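Local coordinates for protein CsuE (PDB 6FJY) that probably serves as the adhesive tip subunit of archaic chaperone-usher Csu pili, held before assembly by the chaperone CsuC, and so contributes to biofilm formation, at residues 59-63 with 64-68; 114-118 with 119-123. All blocks are in the same frame, centred on the assembly; numbering follows the deposited sequence.

Overall arrangement
Contact 1 comes first along the chain: strand 58-61 turns back into strand 67-73, so that 59-63 and 64-68 form the two arms of one beta hairpin. That hairpin is complete before contact 2 begins, and the two follow each other in series. At contact 2 the loop after strand 103-110 bends through 114-118 into the start of strand 119-136, and the side chain of Tyr121 reaches back to the loop. In space the two meet, their centres about 6 Å apart, because strand 58-61 pairs with strand 119-136. Together they tie the hairpin end to the loop 114-118 and, through strand 119-136, to strand 167-184.

Contact 1 (59-63 with 64-68); sequences FTNAQ and TGEKL
Phe59 and Leu68 pair through both of their backbone polar groups: Phe59 N donates to Leu68 O at 2.9 Å in a nearly straight bond (174°), and Leu68 N returns to Phe59 O at 2.8 Å. The next bond toward the turn, Asn61 N to Glu66 O, is also 2.9 Å and straight, its donor almost in line with the carbonyl. Gly65 N then reaches Asn61 O at 3.2 Å, with the donor tilted out of the carbonyl plane. The positive phi of Gly65 (73°), which favours glycine, helps the chain turn here.

A second set of bonds is built from side chains. Thr64 OG1 accepts Glu66 N at 3.0 Å and donates to Glu66 OE2 at 2.9 Å, on the carboxylate's anti lone pair. The hydroxyl is thus used both as acceptor and as donor, and chi1 of 63° places OG1 between backbone N and carbonyl carbon, where it can meet both. Ser117 OG of the loop 114-118 also approaches OE2, but so closely that the details of a bond there are doubtful. Asn61 crosses Thr64 at an angle, its CB 3.4 Å from Thr64 OG1, and its OD1 takes a weak bond from Gln63 N.

Between Thr60 and Lys67 the contact is apolar. Their side chains run alongside each other in the same direction, Thr60 CG2 lying 3.5 Å from Lys67 CG and close to the methylenes beyond it, while Thr60 OG1 is engaged by Asp124 OD1 and Gln122 O of strand 119-136. The side chains of Phe59 and Leu68 occupy the other face of the pair and pack on strand 167-184. This is an antiparallel beta hairpin with an ST turn at Thr64, within the Ig-like beta sandwich.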
ATOM      1  N   PHE D  59      -4.008   5.802  18.816  1.00 98.53           N
ATOM      2  CA  PHE D  59      -2.905   6.124  17.921  1.00 92.79           C
ATOM      3  C   PHE D  59      -3.241   7.407  17.174  1.00 81.37           C
ATOM      4  O   PHE D  59      -4.363   7.569  16.686  1.00 77.74           O
ATOM      5  CB  PHE D  59      -2.655   4.998  16.908  1.00 90.79           C
ATOM      6  CG  PHE D  59      -2.174   3.710  17.518  1.00 78.23           C
ATOM      7  CD1 PHE D  59      -2.944   3.030  18.449  1.00 77.19           C
ATOM      8  CD2 PHE D  59      -0.965   3.163  17.134  1.00 77.55           C
ATOM      9  CE1 PHE D  59      -2.502   1.848  19.001  1.00 78.06           C
ATOM     10  CE2 PHE D  59      -0.520   1.977  17.679  1.00 73.74           C
ATOM     11  CZ  PHE D  59      -1.290   1.320  18.611  1.00 73.58           C
ATOM     12  N   THR D  60      -2.268   8.306  17.060  1.00 78.17           N
ATOM     13  CA  THR D  60      -2.509   9.638  16.522  1.00 82.76           C
ATOM     14  C   THR D  60      -1.728   9.886  15.243  1.00 83.09           C
ATOM     15  O   THR D  60      -0.552   9.519  15.134  1.00 77.74           O
ATOM     16  CB  THR D  60      -2.127  10.711  17.530  1.00 83.30           C
ATOM     17  OG1 THR D  60      -0.909  10.335  18.178  1.00 78.97           O
ATOM     18  CG2 THR D  60      -3.217  10.879  18.558  1.00 93.10           C
ATOM     19  N   ASN D  61      -2.391  10.537  14.289  1.00 85.77           N
ATOM     20  CA  ASN D  61      -1.723  11.114  13.129  1.00 91.68           C
ATOM     21  C   ASN D  61      -1.141  12.459  13.539  1.00105.24           C
ATOM     22  O   ASN D  61      -1.877  13.348  13.979  1.00109.50           O
ATOM     23  CB  ASN D  61      -2.708  11.277  11.975  1.00 94.68           C
ATOM     24  CG  ASN D  61      -2.024  11.519  10.642  1.00 97.66           C
ATOM     25  OD1 ASN D  61      -0.861  11.918  10.586  1.00 94.98           O
ATOM     26  ND2 ASN D  61      -2.754  11.280   9.552  1.00105.21           N
ATOM     27  N   ALA D  62       0.175  12.612  13.401  1.00111.54           N
ATOM     28  CA  ALA D  62       0.813  13.829  13.895  1.00127.10           C
ATOM     29  C   ALA D  62       0.398  15.074  13.124  1.00129.40           C
ATOM     30  O   ALA D  62       0.672  16.187  13.587  1.00125.26           O
ATOM     31  CB  ALA D  62       2.337  13.683  13.858  1.00131.34           C
ATOM     32  N   GLN D  63      -0.263  14.919  11.977  1.00127.79           N
ATOM     33  CA  GLN D  63      -0.630  16.048  11.130  1.00122.02           C
ATOM     34  C   GLN D  63      -2.097  16.429  11.293  1.00108.87           C
ATOM     35  O   GLN D  63      -2.418  17.581  11.600  1.00115.53           O
ATOM     36  CB  GLN D  63      -0.328  15.712   9.665  1.00126.15           C
ATOM     37  CG  GLN D  63       0.845  14.769   9.479  1.00129.84           C
ATOM     38  CD  GLN D  63       2.171  15.409   9.826  1.00133.35           C
ATOM     39  OE1 GLN D  63       2.918  14.906  10.668  1.00131.03           O
ATOM     40  NE2 GLN D  63       2.478  16.522   9.167  1.00138.32           N
ATOM     41  N   THR D  64      -2.999  15.475  11.089  1.00101.49           N
ATOM     42  CA  THR D  64      -4.417  15.795  11.069  1.00102.61           C
ATOM     43  C   THR D  64      -5.038  15.840  12.453  1.00101.37           C
ATOM     44  O   THR D  64      -6.134  16.389  12.608  1.00110.17           O
ATOM     45  CB  THR D  64      -5.165  14.772  10.218  1.00 92.35           C
ATOM     46  OG1 THR D  64      -5.046  13.478  10.820  1.00 85.82           O
ATOM     47  CG2 THR D  64      -4.576  14.725   8.829  1.00 96.11           C
ATOM     48  N   GLY D  65      -4.374  15.281  13.457  1.00102.73           N
ATOM     49  CA  GLY D  65      -5.014  15.078  14.733  1.00100.31           C
ATOM     50  C   GLY D  65      -6.029  13.963  14.744  1.00 92.98           C
ATOM     51  O   GLY D  65      -6.651  13.723  15.785  1.00 87.46           O
ATOM     52  N   GLU D  66      -6.229  13.284  13.617  1.00 95.69           N
ATOM     53  CA  GLU D  66      -7.090  12.114  13.595  1.00104.57           C
ATOM     54  C   GLU D  66      -6.475  11.002  14.433  1.00102.03           C
ATOM     55  O   GLU D  66      -5.252  10.860  14.516  1.00 92.36           O
ATOM     56  CB  GLU D  66      -7.314  11.629  12.164  1.00108.86           C
ATOM     57  CG  GLU D  66      -8.074  12.609  11.285  1.00110.91           C
ATOM     58  CD  GLU D  66      -8.109  12.183   9.831  1.00106.41           C
ATOM     59  OE1 GLU D  66      -9.142  11.635   9.389  1.00101.18           O
ATOM     60  OE2 GLU D  66      -7.092  12.387   9.135  1.00103.27           O
ATOM     61  N   LYS D  67      -7.340  10.215  15.066  1.00 99.12           N
ATOM     62  CA  LYS D  67      -6.908   9.209  16.023  1.00 96.98           C
ATOM     63  C   LYS D  67      -7.601   7.894  15.723  1.00 91.79           C
ATOM     64  O   LYS D  67      -8.831   7.840  15.640  1.00 97.64           O
ATOM     65  CB  LYS D  67      -7.206   9.638  17.468  1.00 98.92           C
ATOM     66  CG  LYS D  67      -6.617  10.981  17.868  1.00 99.72           C
ATOM     67  CD  LYS D  67      -6.729  11.222  19.371  1.00 98.55           C
ATOM     68  CE  LYS D  67      -6.132  12.571  19.768  1.00 92.68           C
ATOM     69  NZ  LYS D  67      -5.491  12.557  21.138  1.00 91.40           N
ATOM     70  N   LEU D  68      -6.813   6.843  15.554  1.00 91.50           N
ATOM     71  CA  LEU D  68      -7.351   5.497  15.473  1.00 85.47           C
ATOM     72  C   LEU D  68      -7.438   4.901  16.872  1.00 83.97           C
ATOM     73  O   LEU D  68      -6.697   5.288  17.780  1.00 82.37           O
ATOM     74  CB  LEU D  68      -6.478   4.605  14.590  1.00 75.99           C
ATOM     75  CG  LEU D  68      -6.567   4.753  13.078  1.00 70.10           C
ATOM     76  CD1 LEU D  68      -5.441   3.971  12.448  1.00 67.35           C
ATOM     77  CD2 LEU D  68      -7.919   4.253  12.578  1.00 66.96           C
TER

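Contact 2 (114-118 with 119-123)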
ATOM      1  N   GLN D 114     -13.905   2.254  11.266  1.00 94.69           N
ATOM      2  CA  GLN D 114     -13.063   3.420  11.506  1.00 99.46           C
ATOM      3  C   GLN D 114     -12.586   3.964  10.166  1.00103.96           C
ATOM      4  O   GLN D 114     -11.858   3.281   9.436  1.00 97.77           O
ATOM      5  CB  GLN D 114     -11.872   3.068  12.395  1.00 79.67           C
ATOM      6  CG  GLN D 114     -12.236   2.466  13.744  1.00 79.68           C
ATOM      7  CD  GLN D 114     -11.061   2.492  14.724  1.00 85.26           C
ATOM      8  OE1 GLN D 114     -10.410   3.525  14.904  1.00 64.86           O
ATOM      9  NE2 GLN D 114     -10.777   1.351  15.345  1.00 84.18           N
ATOM     10  N   SER D 115     -12.992   5.190   9.849  1.00112.71           N
ATOM     11  CA  SER D 115     -12.665   5.840   8.587  1.00113.93           C
ATOM     12  C   SER D 115     -11.712   6.990   8.876  1.00 98.69           C
ATOM     13  O   SER D 115     -12.089   7.955   9.549  1.00101.05           O
ATOM     14  CB  SER D 115     -13.930   6.339   7.883  1.00124.31           C
ATOM     15  OG  SER D 115     -13.621   6.980   6.657  1.00129.28           O
ATOM     16  N   VAL D 116     -10.482   6.884   8.368  1.00 97.54           N
ATOM     17  CA  VAL D 116      -9.420   7.832   8.689  1.00102.37           C
ATOM     18  C   VAL D 116      -8.536   8.030   7.463  1.00 90.09           C
ATOM     19  O   VAL D 116      -8.481   7.186   6.566  1.00 86.97           O
ATOM     20  CB  VAL D 116      -8.587   7.360   9.906  1.00103.08           C
ATOM     21  CG1 VAL D 116      -7.352   6.566   9.463  1.00 95.88           C
ATOM     22  CG2 VAL D 116      -8.207   8.532  10.770  1.00114.75           C
ATOM     23  N   SER D 117      -7.844   9.168   7.428  1.00 96.51           N
ATOM     24  CA  SER D 117      -7.022   9.518   6.281  1.00 95.31           C
ATOM     25  C   SER D 117      -5.724   8.712   6.280  1.00 89.13           C
ATOM     26  O   SER D 117      -5.260   8.274   7.335  1.00 84.32           O
ATOM     27  CB  SER D 117      -6.699  11.009   6.290  1.00 86.31           C
ATOM     28  OG  SER D 117      -5.932  11.360   7.427  1.00 92.54           O
ATOM     29  N   PRO D 118      -5.136   8.483   5.105  1.00 93.56           N
ATOM     30  CA  PRO D 118      -3.836   7.809   5.063  1.00 86.14           C
ATOM     31  C   PRO D 118      -2.769   8.657   5.741  1.00 84.72           C
ATOM     32  O   PRO D 118      -2.810   9.888   5.716  1.00 80.34           O
ATOM     33  CB  PRO D 118      -3.558   7.652   3.562  1.00 70.35           C
ATOM     34  CG  PRO D 118      -4.872   7.813   2.898  1.00 83.95           C
ATOM     35  CD  PRO D 118      -5.659   8.753   3.756  1.00 93.38           C
ATOM     36  N   GLY D 119      -1.815   7.976   6.343  1.00 80.93           N
ATOM     37  CA  GLY D 119      -0.762   8.624   7.094  1.00 87.38           C
ATOM     38  C   GLY D 119      -0.256   7.685   8.167  1.00 84.57           C
ATOM     39  O   GLY D 119      -0.708   6.550   8.298  1.00 61.36           O
ATOM     40  N   VAL D 120       0.703   8.186   8.938  1.00 95.93           N
ATOM     41  CA  VAL D 120       1.251   7.416  10.048  1.00 82.37           C
ATOM     42  C   VAL D 120       0.491   7.772  11.315  1.00 80.88           C
ATOM     43  O   VAL D 120       0.103   8.927  11.532  1.00 77.62           O
ATOM     44  CB  VAL D 120       2.761   7.653  10.205  1.00 79.72           C
ATOM     45  CG1 VAL D 120       3.044   9.098  10.594  1.00 96.75           C
ATOM     46  CG2 VAL D 120       3.326   6.696  11.228  1.00 75.06           C
ATOM     47  N   TYR D 121       0.244   6.762  12.143  1.00 81.57           N
ATOM     48  CA  TYR D 121      -0.577   6.901  13.336  1.00 73.74           C
ATOM     49  C   TYR D 121       0.190   6.295  14.502  1.00 72.53           C
ATOM     50  O   TYR D 121       0.319   5.070  14.597  1.00 60.58           O
ATOM     51  CB  TYR D 121      -1.940   6.237  13.134  1.00 70.26           C
ATOM     52  CG  TYR D 121      -2.854   7.031  12.218  1.00 68.83           C
ATOM     53  CD1 TYR D 121      -2.626   7.085  10.851  1.00 66.33           C
ATOM     54  CD2 TYR D 121      -3.940   7.726  12.724  1.00 71.22           C
ATOM     55  CE1 TYR D 121      -3.448   7.818  10.013  1.00 62.28           C
ATOM     56  CE2 TYR D 121      -4.771   8.457  11.892  1.00 84.14           C
ATOM     57  CZ  TYR D 121      -4.518   8.500  10.534  1.00 76.10           C
ATOM     58  OH  TYR D 121      -5.347   9.227   9.705  1.00 65.68           O
ATOM     59  N   GLN D 122       0.709   7.156  15.377  1.00 85.44           N
ATOM     60  CA  GLN D 122       1.614   6.750  16.443  1.00 88.31           C
ATOM     61  C   GLN D 122       0.838   6.595  17.741  1.00 81.36           C
ATOM     62  O   GLN D 122       0.075   7.488  18.121  1.00 80.64           O
ATOM     63  CB  GLN D 122       2.729   7.777  16.624  1.00103.09           C
ATOM     64  CG  GLN D 122       3.856   7.305  17.523  1.00108.90           C
ATOM     65  CD  GLN D 122       4.655   6.179  16.895  1.00105.99           C
ATOM     66  OE1 GLN D 122       5.120   5.270  17.584  1.00103.08           O
ATOM     67  NE2 GLN D 122       4.822   6.239  15.577  1.00100.90           N
ATOM     68  N   ALA D 123       1.027   5.463  18.416  1.00 69.81           N
ATOM     69  CA  ALA D 123       0.395   5.267  19.712  1.00 71.27           C
ATOM     70  C   ALA D 123       0.797   6.396  20.654  1.00 74.26           C
ATOM     71  O   ALA D 123       1.905   6.928  20.581  1.00 66.07           O
ATOM     72  CB  ALA D 123       0.783   3.908  20.302  1.00 62.78           C
TER
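Tyr121 OH donates to Ser117 O at 2.6 Å, a short bond that closes the bend between the loop 114-118 and the strand 119-123. It does not come straight at the carbonyl: the C=O...OH angle is 130°, and the hydroxyl stands 24° from the carbonyl plane. The same phenol oxygen accepts a weak bond from Asn61 ND2 of the neighbouring hairpin. Ser117 OG lies 3.2 Å from Tyr121 OH, and also leans, at a doubtfully short distance, on the carboxylate of Glu66.

Val116 meets Tyr121 from the opposite direction, both methyls coming to the hydroxyl end of the ring from one side of its plane. CG2 is 3.1 Å from OH, and CG1 is 3.6 Å from CZ, approaching the ring obliquely. The ring is carried to them by chi1 of -74°, which turns CG away from the carbonyl carbon of Tyr121 and back over the bend. Ser117 O and the carbonyl carbon of Pro118 lie at the ring edge, near its plane, and Gly119 O is in that plane as well.

Gly119 opens the strand in an extended conformation, with backbone angles that by themselves call for glycine, the carbonyl O of Pro118 lying close. From this point the strand hydrogen-bonds to strand 167-184, while Val120 packs on Ile229 of the chaperone CsuC. With a phenol bonded to a backbone carbonyl and valine methyls packed against one side, the contact probably holds the loop by a directional bond that needs no charge.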